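Local coordinates for protein tyrosinase (PDB 6JU8) that probably oxidises L-tyrosine and L-dopa to L-dopaquinone with molecular oxygen at a pair of copper ions, as a tyrosinase of the melanin pathway, at residues L62-L67 against I371-H376; G358-S361 against V365-Y368. The protein carries 1 engineered substitution. All coordinates share one frame; numbering follows the deposited sequence.

In the fold
Both contacts lie in the common central domain of tyrosinase, their centres about 10 Å apart, and interaction 2 falls within the long chain excursion that interaction 1 brings back together. The loop of 358-361 and 365-368 runs directly into helix 371-389, so its carbonyls end up beside the aromatic residues of interaction 1: Tyr64 OH lies 2.9 Å from Tyr368 O, a probable hydrogen bond, and Phe372 CB packs 3.5 Å from Ala366 O. Both contacts reach the same copper ion: interaction 1 contains its ligand His376, while in interaction 2 Met360 O accepts a hydrogen bond from His336, another ligand of that ion. The Ala366 side chain is about 6 Å from a copper ion.

Interaction 1: residues L62-L67 against I371-H376; sequences LSYFRL and IFWLHH. With CU (copper (II) ion), chain D.
Tyr64 and Trp373 join two helices that stay well apart: the closest CA atoms, of Leu67 and Trp373, are 10.9 Å from each other, so the long side chains of Tyr64 and Trp373 do most of the bridging. In the di-copper domain of tyrosinase, 371-376 lies on the helix that carries His376 to the metal, while 62-67 enters helix 64-69 through Ser63, an N-cap whose OG accepts from Arg66 N. Tyr64 carries its ring across with CG anti to the backbone N (chi1 -173°), and its side chain slides past the indole in the opposite direction. Trp373 NE1 donates to Tyr64 OH over 3.1 Å, bent to 149° at the hydrogen, with the oxygen almost in the indole plane. The same buried hydroxyl also meets Tyr368 O, so it is tied both to the indole and to the loop that leads into the helix. Farther round the indole edge, Trp373 CH2 rests 4.0 Å from Leu67 O, a carbonyl that Tyr110 OH already engages. Phe372 lays CD1 over the centre of one indole face and takes His376 CD2 against its own ring. His332 and His336 complete the histidine set around the copper ion, which His376 NE2 binds at 1.9 Å.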
ATOM      1  N   LEU A  62       6.397  28.464  -2.958  1.00 11.57           N
ATOM      2  CA  LEU A  62       5.213  27.850  -3.586  1.00 12.15           C
ATOM      3  C   LEU A  62       5.451  26.396  -3.984  1.00 11.50           C
ATOM      4  O   LEU A  62       4.670  25.844  -4.771  1.00 12.18           O
ATOM      5  CB  LEU A  62       4.769  28.695  -4.794  1.00 13.51           C
ATOM      6  CG  LEU A  62       4.495  30.174  -4.511  1.00 13.18           C
ATOM      7  CD1 LEU A  62       3.970  30.862  -5.764  1.00 16.62           C
ATOM      8  CD2 LEU A  62       3.482  30.348  -3.372  1.00 14.02           C
ATOM      9  N   SER A  63       6.515  25.785  -3.455  1.00 10.91           N
ATOM     10  CA  SER A  63       6.658  24.334  -3.599  1.00 11.33           C
ATOM     11  C   SER A  63       5.638  23.627  -2.716  1.00 10.89           C
ATOM     12  O   SER A  63       5.180  24.177  -1.697  1.00 10.78           O
ATOM     13  CB  SER A  63       8.058  23.868  -3.215  1.00 12.08           C
ATOM     14  OG  SER A  63       8.342  24.167  -1.845  1.00 12.52           O
ATOM     15  N   TYR A  64       5.313  22.375  -3.054  1.00 10.20           N
ATOM     16  CA  TYR A  64       4.393  21.636  -2.190  1.00  9.88           C
ATOM     17  C   TYR A  64       4.891  21.536  -0.761  1.00  9.48           C
ATOM     18  O   TYR A  64       4.148  21.754   0.210  1.00  9.91           O
ATOM     19  CB  TYR A  64       4.175  20.236  -2.781  1.00  9.73           C
ATOM     20  CG  TYR A  64       3.103  19.455  -2.031  1.00  9.68           C
ATOM     21  CD1 TYR A  64       1.761  19.526  -2.410  1.00  9.69           C
ATOM     22  CD2 TYR A  64       3.455  18.646  -0.957  1.00  9.83           C
ATOM     23  CE1 TYR A  64       0.794  18.806  -1.730  1.00 10.21           C
ATOM     24  CE2 TYR A  64       2.494  17.922  -0.257  1.00 10.03           C
ATOM     25  CZ  TYR A  64       1.173  18.023  -0.649  1.00 10.60           C
ATOM     26  OH  TYR A  64       0.218  17.301   0.041  1.00 12.87           O
ATOM     27  N   PHE A  65       6.180  21.211  -0.607  1.00  9.48           N
ATOM     28  CA  PHE A  65       6.732  21.062   0.727  1.00  9.61           C
ATOM     29  C   PHE A  65       6.514  22.348   1.533  1.00  9.10           C
ATOM     30  O   PHE A  65       6.094  22.339   2.680  1.00 10.37           O
ATOM     31  CB  PHE A  65       8.236  20.729   0.691  1.00 11.10           C
ATOM     32  CG  PHE A  65       8.803  20.524   2.074  1.00  9.95           C
ATOM     33  CD1 PHE A  65       9.149  21.609   2.877  1.00 11.44           C
ATOM     34  CD2 PHE A  65       8.984  19.231   2.576  1.00 11.33           C
ATOM     35  CE1 PHE A  65       9.648  21.430   4.163  1.00 12.32           C
ATOM     36  CE2 PHE A  65       9.469  19.050   3.853  1.00 12.51           C
ATOM     37  CZ  PHE A  65       9.820  20.132   4.632  1.00 12.30           C
ATOM     38  N   ARG A  66       6.832  23.504   0.935  1.00 10.02           N
ATOM     39  CA  ARG A  66       6.718  24.746   1.695  1.00  9.86           C
ATOM     40  C   ARG A  66       5.272  25.132   1.945  1.00  8.71           C
ATOM     41  O   ARG A  66       4.966  25.721   2.994  1.00  9.79           O
ATOM     42  CB  ARG A  66       7.476  25.862   0.978  1.00 10.74           C
ATOM     43  CG  ARG A  66       8.982  25.678   0.918  1.00 12.21           C
ATOM     44  CD  ARG A  66       9.674  25.856   2.264  1.00 12.52           C
ATOM     45  NE  ARG A  66       9.349  27.122   2.925  1.00 13.24           N
ATOM     46  CZ  ARG A  66       9.849  28.295   2.587  1.00 13.99           C
ATOM     47  NH1 ARG A  66      10.689  28.414   1.559  1.00 14.15           N
ATOM     48  NH2 ARG A  66       9.486  29.402   3.245  1.00 16.79           N
ATOM     49  N   LEU A  67       4.359  24.860   1.021  1.00  9.02           N
ATOM     50  CA  LEU A  67       2.940  25.119   1.275  1.00  9.33           C
ATOM     51  C   LEU A  67       2.388  24.240   2.386  1.00  9.38           C
ATOM     52  O   LEU A  67       1.715  24.742   3.300  1.00  9.42           O
ATOM     53  CB  LEU A  67       2.136  24.894  -0.016  1.00 10.06           C
ATOM     54  CG  LEU A  67       2.442  25.914  -1.112  1.00 10.97           C
ATOM     55  CD1 LEU A  67       1.819  25.460  -2.417  1.00 13.03           C
ATOM     56  CD2 LEU A  67       1.908  27.289  -0.700  1.00 12.92           C
ATOM     57  N   ILE A 371      -4.151  14.081   0.541  1.00  8.24           N
ATOM     58  CA  ILE A 371      -5.559  14.051   0.925  1.00  8.51           C
ATOM     59  C   ILE A 371      -5.918  15.140   1.937  1.00  8.56           C
ATOM     60  O   ILE A 371      -7.100  15.488   2.073  1.00  9.17           O
ATOM     61  CB  ILE A 371      -5.985  12.670   1.460  1.00  8.70           C
ATOM     62  CG1 ILE A 371      -7.505  12.498   1.332  1.00 10.76           C
ATOM     63  CG2 ILE A 371      -5.466  12.430   2.868  1.00 11.15           C
ATOM     64  CD1 ILE A 371      -8.022  11.143   1.766  1.00 11.37           C
ATOM     65  N   PHE A 372      -4.945  15.672   2.672  1.00  8.22           N
ATOM     66  CA  PHE A 372      -5.172  16.755   3.625  1.00  8.03           C
ATOM     67  C   PHE A 372      -6.065  17.826   3.009  1.00  8.12           C
ATOM     68  O   PHE A 372      -7.032  18.313   3.609  1.00  8.40           O
ATOM     69  CB  PHE A 372      -3.830  17.377   4.038  1.00  8.51           C
ATOM     70  CG  PHE A 372      -3.976  18.604   4.903  1.00  8.52           C
ATOM     71  CD1 PHE A 372      -4.106  19.859   4.319  1.00  8.99           C
ATOM     72  CD2 PHE A 372      -3.980  18.486   6.291  1.00  9.24           C
ATOM     73  CE1 PHE A 372      -4.257  20.984   5.123  1.00  9.64           C
ATOM     74  CE2 PHE A 372      -4.108  19.591   7.096  1.00  9.40           C
ATOM     75  CZ  PHE A 372      -4.237  20.837   6.492  1.00  9.98           C
ATOM     76  N   TRP A 373      -5.720  18.257   1.802  1.00  8.36           N
ATOM     77  CA  TRP A 373      -6.365  19.405   1.185  1.00  8.83           C
ATOM     78  C   TRP A 373      -7.781  19.078   0.745  1.00  8.85           C
ATOM     79  O   TRP A 373      -8.650  19.939   0.740  1.00  8.64           O
ATOM     80  CB  TRP A 373      -5.507  19.819  -0.018  1.00  9.00           C
ATOM     81  CG  TRP A 373      -4.051  19.979   0.330  1.00  9.06           C
ATOM     82  CD1 TRP A 373      -3.062  19.036   0.202  1.00  9.75           C
ATOM     83  CD2 TRP A 373      -3.409  21.160   0.845  1.00  9.38           C
ATOM     84  NE1 TRP A 373      -1.854  19.550   0.622  1.00 10.57           N
ATOM     85  CE2 TRP A 373      -2.046  20.859   1.011  1.00  9.92           C
ATOM     86  CE3 TRP A 373      -3.862  22.453   1.181  1.00  9.15           C
ATOM     87  CZ2 TRP A 373      -1.132  21.795   1.491  1.00 11.38           C
ATOM     88  CZ3 TRP A 373      -2.948  23.383   1.664  1.00 10.49           C
ATOM     89  CH2 TRP A 373      -1.582  23.050   1.820  1.00 11.23           C
ATOM     90  N   LEU A 374      -7.990  17.820   0.359  1.00  9.09           N
ATOM     91  CA  LEU A 374      -9.327  17.353  -0.050  1.00  8.68           C
ATOM     92  C   LEU A 374     -10.254  17.220   1.141  1.00  7.95           C
ATOM     93  O   LEU A 374     -11.430  17.594   1.067  1.00  8.78           O
ATOM     94  CB  LEU A 374      -9.173  16.018  -0.781  1.00 10.46           C
ATOM     95  CG  LEU A 374      -8.195  15.980  -1.952  1.00  9.90           C
ATOM     96  CD1 LEU A 374      -8.162  14.577  -2.547  1.00 11.94           C
ATOM     97  CD2 LEU A 374      -8.509  17.019  -3.023  1.00 12.43           C
ATOM     98  N   HIS A 375      -9.695  16.747   2.249  1.00  7.91           N
ATOM     99  CA  HIS A 375     -10.415  16.767   3.530  1.00  8.41           C
ATOM    100  C   HIS A 375     -10.789  18.192   3.906  1.00  8.14           C
ATOM    101  O   HIS A 375     -11.952  18.502   4.224  1.00  8.46           O
ATOM    102  CB  HIS A 375      -9.516  16.129   4.595  1.00  8.45           C
ATOM    103  CG  HIS A 375     -10.099  16.100   5.966  1.00  8.06           C
ATOM    104  ND1 HIS A 375     -11.407  15.755   6.222  1.00  9.08           N
ATOM    105  CD2 HIS A 375      -9.487  16.323   7.170  1.00  9.62           C
ATOM    106  CE1 HIS A 375     -11.582  15.799   7.540  1.00  9.29           C
ATOM    107  NE2 HIS A 375     -10.447  16.141   8.147  1.00  9.85           N
ATOM    108  N   HIS A 376      -9.790  19.102   3.897  1.00  8.69           N
ATOM    109  CA  HIS A 376     -10.118  20.469   4.288  1.00  8.06           C
ATOM    110  C   HIS A 376     -11.023  21.158   3.287  1.00  8.52           C
ATOM    111  O   HIS A 376     -11.785  22.045   3.678  1.00  8.92           O
ATOM    112  CB  HIS A 376      -8.824  21.272   4.536  1.00  9.48           C
ATOM    113  CG  HIS A 376      -8.467  21.093   5.998  1.00  8.95           C
ATOM    114  ND1 HIS A 376      -9.165  21.769   6.976  1.00  9.59           N
ATOM    115  CD2 HIS A 376      -7.647  20.234   6.639  1.00 10.31           C
ATOM    116  CE1 HIS A 376      -8.732  21.376   8.160  1.00  9.66           C
ATOM    117  NE2 HIS A 376      -7.792  20.426   7.992  1.00 10.27           N
TER
HETATM  118 CU    CU D 502      -7.150  19.219   9.251  0.53 10.87          CU
HETATM  119  O   HOH W   1      -5.682  20.701  10.150  1.00 22.12           O

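Interaction 2: residues G358-S361 against V365-Y368; sequences GHMS and VAAY
In the loop of the tyrosinase central domain that joins strand 356-357 to helix 371-389, the imidazole of His359 meets Val365 obliquely, its ring atom CD2 lying 3.8 Å from Val365 CG2. Phe231 packs against both residues, its ring inclined by about 55° to the imidazole. The other flat group, the Tyr368 ring, has Val365 CA at its edge, in the ring plane, then leads away from 358-361 to bond through OH to Ala73 O. Here a 3-10 turn at 359-361, closed by Ser361 N bonding to Gly358 O, faces a second tight turn in which Tyr368 N bonds to Val365 O. The turns come so close that the CA atoms of Met360 and Ala366 are 4.1 Å apart, yet no conventional hydrogen bond crosses between them. Instead Ala366 CA approaches His359 O at 3.3 Å as a CA-H...O contact, and Ala366 CB leans on the same carbonyl. With CG2 of Val365 placed between its backbone N and carbonyl carbon, that methyl is the branch presented to the imidazole. Met360 starts away from the facing turn, but its chain bends at both chi2 (-77°) and chi3 (-73°), among Ile371, Phe372 and His375 of the following helix. Its backbone O accepts from His336 ND1, a second-shell bond that probably helps to orient this copper ligand. The bent chain leaves Met360 SD 3.7 Å from Ala366 O.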
ATOM      1  N   GLY A 358       0.316   7.213  10.784  1.00  8.59           N
ATOM      2  CA  GLY A 358       0.739   7.890   9.551  1.00  9.00           C
ATOM      3  C   GLY A 358       0.386   9.369   9.622  1.00  7.68           C
ATOM      4  O   GLY A 358      -0.206   9.875  10.562  1.00  8.92           O
ATOM      5  N   HIS A 359       0.808  10.064   8.566  1.00  8.82           N
ATOM      6  CA  HIS A 359       0.922  11.510   8.588  1.00  7.88           C
ATOM      7  C   HIS A 359      -0.376  12.210   8.957  1.00  7.66           C
ATOM      8  O   HIS A 359      -0.356  13.169   9.735  1.00  8.67           O
ATOM      9  CB  HIS A 359       1.440  12.011   7.219  1.00  8.62           C
ATOM     10  CG  HIS A 359       2.907  11.649   7.080  1.00  8.59           C
ATOM     11  ND1 HIS A 359       3.317  10.335   6.912  1.00  8.80           N
ATOM     12  CD2 HIS A 359       4.039  12.382   7.086  1.00  9.28           C
ATOM     13  CE1 HIS A 359       4.634  10.304   6.869  1.00  9.31           C
ATOM     14  NE2 HIS A 359       5.116  11.532   6.961  1.00 10.01           N
ATOM     15  N   MET A 360      -1.500  11.780   8.377  1.00  8.34           N
ATOM     16  CA  MET A 360      -2.733  12.529   8.571  1.00  8.32           C
ATOM     17  C   MET A 360      -3.183  12.606  10.028  1.00  8.61           C
ATOM     18  O   MET A 360      -3.993  13.483  10.371  1.00 10.03           O
ATOM     19  CB  MET A 360      -3.869  12.010   7.682  1.00  9.00           C
ATOM     20  CG  MET A 360      -3.844  12.650   6.293  1.00 10.30           C
ATOM     21  SD  MET A 360      -4.506  14.343   6.291  1.00  9.95           S
ATOM     22  CE  MET A 360      -6.261  13.996   6.483  1.00 11.03           C
ATOM     23  N   SER A 361      -2.704  11.723  10.898  1.00  9.20           N
ATOM     24  CA  SER A 361      -3.165  11.809  12.297  1.00  9.41           C
ATOM     25  C   SER A 361      -2.328  12.746  13.138  1.00  9.95           C
ATOM     26  O   SER A 361      -2.662  12.944  14.311  1.00 11.92           O
ATOM     27  CB  SER A 361      -3.153  10.432  12.967  1.00 11.03           C
ATOM     28  OG  SER A 361      -1.805  10.067  13.239  1.00 11.43           O
ATOM     29  N   VAL A 365       2.531  17.122  10.703  1.00  8.99           N
ATOM     30  CA  VAL A 365       2.896  16.622   9.387  1.00  8.23           C
ATOM     31  C   VAL A 365       1.716  16.258   8.507  1.00  8.00           C
ATOM     32  O   VAL A 365       1.938  15.802   7.376  1.00  9.24           O
ATOM     33  CB  VAL A 365       3.883  15.432   9.470  1.00  9.74           C
ATOM     34  CG1 VAL A 365       5.213  15.876  10.068  1.00 10.64           C
ATOM     35  CG2 VAL A 365       3.275  14.276  10.255  1.00  9.69           C
ATOM     36  N   ALA A 366       0.481  16.466   8.971  1.00  8.24           N
ATOM     37  CA  ALA A 366      -0.676  16.019   8.204  1.00  8.77           C
ATOM     38  C   ALA A 366      -0.761  16.663   6.833  1.00  8.27           C
ATOM     39  O   ALA A 366      -1.247  16.015   5.881  1.00  9.83           O
ATOM     40  CB  ALA A 366      -1.938  16.328   9.009  1.00  9.71           C
ATOM     41  N   ALA A 367      -0.348  17.924   6.704  1.00  8.34           N
ATOM     42  CA  ALA A 367      -0.521  18.626   5.426  1.00  8.87           C
ATOM     43  C   ALA A 367       0.371  18.066   4.331  1.00  8.58           C
ATOM     44  O   ALA A 367       0.124  18.341   3.152  1.00  9.60           O
ATOM     45  CB  ALA A 367      -0.299  20.128   5.629  1.00  9.57           C
ATOM     46  N   TYR A 368       1.363  17.227   4.661  1.00  9.53           N
ATOM     47  CA  TYR A 368       2.195  16.628   3.612  1.00  9.28           C
ATOM     48  C   TYR A 368       1.404  15.612   2.812  1.00  9.02           C
ATOM     49  O   TYR A 368       1.708  15.362   1.642  1.00  9.86           O
ATOM     50  CB  TYR A 368       3.514  16.036   4.183  1.00 10.25           C
ATOM     51  CG  TYR A 368       4.354  17.188   4.664  1.00  8.71           C
ATOM     52  CD1 TYR A 368       5.043  17.992   3.778  1.00  9.53           C
ATOM     53  CD2 TYR A 368       4.417  17.510   6.010  1.00  9.01           C
ATOM     54  CE1 TYR A 368       5.797  19.074   4.232  1.00 11.05           C
ATOM     55  CE2 TYR A 368       5.143  18.601   6.458  1.00 10.39           C
ATOM     56  CZ  TYR A 368       5.842  19.383   5.581  1.00  9.74           C
ATOM     57  OH  TYR A 368       6.557  20.478   5.990  1.00 10.16           O
TER